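Local coordinates for xylose isomerase-like TIM barrel domain-containing protein (Parabacteroides distasonis, PDB 4KW2), which is of unknown function but adopts the xylose isomerase-like TIM barrel fold, consistent with a sugar isomerase or a related enzyme, at residues F95-Y100 with I120-P125. Sequence-based numbering, arbitrary orientation.
Sequences FGVASY and IVTVEP
Ser99 reaches Glu124 because its OG stands opposite its own backbone N (chi1 -171°), which carries the hydroxyl across to segment 120-125; with chi1 at 51°, Thr122 instead tucks OG1 between its own N and carbonyl carbon, close against Gly96 CA. Ser99 OG donates to Glu124 O at 2.7 Å, lying in the carbonyl plane. A side chain thus extends the parallel backbone ladder, in which Thr122 N binds Phe95 O (2.9 Å), Ala98 N binds Thr122 O (3.0 Å) and Glu124 N binds Ala98 O (2.8 Å). Pairing shifts by one residue between Phe95–Val121 and Ala98–Val123, the mark of a beta bulge, and a cis peptide joins Gly96 to Val97 there. Thr122 OG1 comes 3.1 Å from Gly96 CA, where a side chain would collide with it; this hydroxyl is hydrogen-bonded to Glu52. Val97 spreads its methyls, CG2 meeting Thr122 OG1 at 3.7 Å and CG1 meeting Glu124 CB at 3.9 Å. With the hydroxyl of Ser99 gone, as in an alanine here, Glu124 O is likely to be left without this donor and Val184 N of a second subunit, which covers this end of the contact, without OG as its acceptor. Strands 91-98 and 120-123, linked through helix 103-116 in a beta-alpha-beta unit, are adjacent staves of the barrel: Ala98 and Val121 pack on Phe109 of that helix, while strands 50-53 and 143-146 continue the sheet on either side.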
loop_
_atom_site.group_PDB
_atom_site.type_symbol
_atom_site.label_atom_id
_atom_site.label_comp_id
_atom_site.label_asym_id
_atom_site.label_seq_id
_atom_site.Cartn_x
_atom_site.Cartn_y
_atom_site.Cartn_z
ATOM N N PHE A 95 6.179 8.872 -21.894
ATOM C CA PHE A 95 6.735 9.436 -20.686
ATOM C C PHE A 95 5.586 9.859 -19.787
ATOM O O PHE A 95 4.556 10.321 -20.265
ATOM C CB PHE A 95 7.623 10.635 -21.008
ATOM C CG PHE A 95 8.877 10.268 -21.734
ATOM C CD1 PHE A 95 9.946 9.714 -21.051
ATOM C CD2 PHE A 95 8.987 10.459 -23.100
ATOM C CE1 PHE A 95 11.106 9.361 -21.717
ATOM C CE2 PHE A 95 10.144 10.106 -23.771
ATOM C CZ PHE A 95 11.205 9.556 -23.078
ATOM N N GLY A 96 5.779 9.704 -18.485
ATOM C CA GLY A 96 4.791 10.116 -17.505
ATOM C C GLY A 96 4.994 9.324 -16.233
ATOM O O GLY A 96 5.833 8.423 -16.215
ATOM N N VAL A 97 4.241 9.635 -15.172
ATOM C CA VAL A 97 3.126 10.585 -15.225
ATOM C C VAL A 97 3.567 12.004 -14.840
ATOM O O VAL A 97 4.098 12.237 -13.752
ATOM C CB VAL A 97 1.968 10.142 -14.306
ATOM C CG1 VAL A 97 0.780 11.086 -14.437
ATOM C CG2 VAL A 97 1.553 8.712 -14.620
ATOM N N ALA A 98 3.312 12.955 -15.729
ATOM C CA ALA A 98 3.661 14.342 -15.473
ATOM C C ALA A 98 2.464 15.093 -14.894
ATOM O O ALA A 98 1.343 14.971 -15.383
ATOM C CB ALA A 98 4.154 15.004 -16.746
ATOM N N SER A 99 2.718 15.866 -13.845
ATOM C CA SER A 99 1.678 16.615 -13.155
ATOM C C SER A 99 2.210 18.009 -12.840
ATOM O O SER A 99 2.214 18.443 -11.689
ATOM C CB SER A 99 1.268 15.878 -11.878
ATOM O OG SER A 99 0.124 16.463 -11.279
ATOM N N TYR A 100 2.651 18.701 -13.885
ATOM C CA TYR A 100 3.304 20.003 -13.744
ATOM C C TYR A 100 2.335 21.123 -13.407
ATOM O O TYR A 100 1.136 21.041 -13.691
ATOM C CB TYR A 100 4.035 20.381 -15.027
ATOM C CG TYR A 100 5.219 19.523 -15.368
ATOM C CD1 TYR A 100 6.381 19.582 -14.611
ATOM C CD2 TYR A 100 5.197 18.676 -16.469
ATOM C CE1 TYR A 100 7.488 18.813 -14.936
ATOM C CE2 TYR A 100 6.295 17.902 -16.798
ATOM C CZ TYR A 100 7.437 17.977 -16.031
ATOM O OH TYR A 100 8.531 17.221 -16.354
ATOM N N ILE A 120 3.217 9.002 -26.923
ATOM C CA ILE A 120 2.225 9.234 -25.880
ATOM C C ILE A 120 2.886 9.866 -24.666
ATOM O O ILE A 120 4.042 9.598 -24.368
ATOM C CB ILE A 120 1.559 7.918 -25.410
ATOM C CG1 ILE A 120 1.125 7.060 -26.603
ATOM C CG2 ILE A 120 0.360 8.220 -24.515
ATOM C CD1 ILE A 120 0.557 5.708 -26.223
ATOM N N VAL A 121 2.140 10.700 -23.958
ATOM C CA VAL A 121 2.542 11.120 -22.626
ATOM C C VAL A 121 1.365 10.890 -21.690
ATOM O O VAL A 121 0.215 11.132 -22.064
ATOM C CB VAL A 121 3.012 12.594 -22.577
ATOM C CG1 VAL A 121 4.260 12.782 -23.426
ATOM C CG2 VAL A 121 1.921 13.553 -23.032
ATOM N N THR A 122 1.653 10.381 -20.497
ATOM C CA THR A 122 0.643 10.233 -19.460
ATOM C C THR A 122 0.781 11.403 -18.499
ATOM O O THR A 122 1.893 11.776 -18.116
ATOM C CB THR A 122 0.766 8.896 -18.714
ATOM O OG1 THR A 122 2.113 8.710 -18.278
ATOM C CG2 THR A 122 0.388 7.751 -19.623
ATOM N N VAL A 123 -0.360 11.983 -18.129
ATOM C CA VAL A 123 -0.402 13.259 -17.427
ATOM C C VAL A 123 -1.535 13.318 -16.406
ATOM O O VAL A 123 -2.568 12.677 -16.571
ATOM C CB VAL A 123 -0.565 14.438 -18.417
ATOM C CG1 VAL A 123 0.527 14.407 -19.474
ATOM C CG2 VAL A 123 -1.935 14.420 -19.087
ATOM N N GLU A 124 -1.322 14.106 -15.358
ATOM C CA GLU A 124 -2.306 14.312 -14.302
ATOM C C GLU A 124 -2.430 15.815 -14.070
ATOM O O GLU A 124 -1.811 16.352 -13.153
ATOM C CB GLU A 124 -1.872 13.584 -13.024
ATOM C CG GLU A 124 -2.866 13.668 -11.870
ATOM C CD GLU A 124 -2.558 12.701 -10.736
ATOM O OE1 GLU A 124 -2.059 11.588 -11.002
ATOM O OE2 GLU A 124 -2.828 13.053 -9.570
ATOM N N PRO A 125 -3.213 16.502 -14.921
ATOM C CA PRO A 125 -3.335 17.942 -14.860
ATOM C C PRO A 125 -4.598 18.388 -14.146
ATOM O O PRO A 125 -5.465 17.567 -13.848
ATOM C CB PRO A 125 -3.439 18.316 -16.335
ATOM C CG PRO A 125 -4.194 17.170 -16.942
ATOM C CD PRO A 125 -4.001 15.969 -16.047
#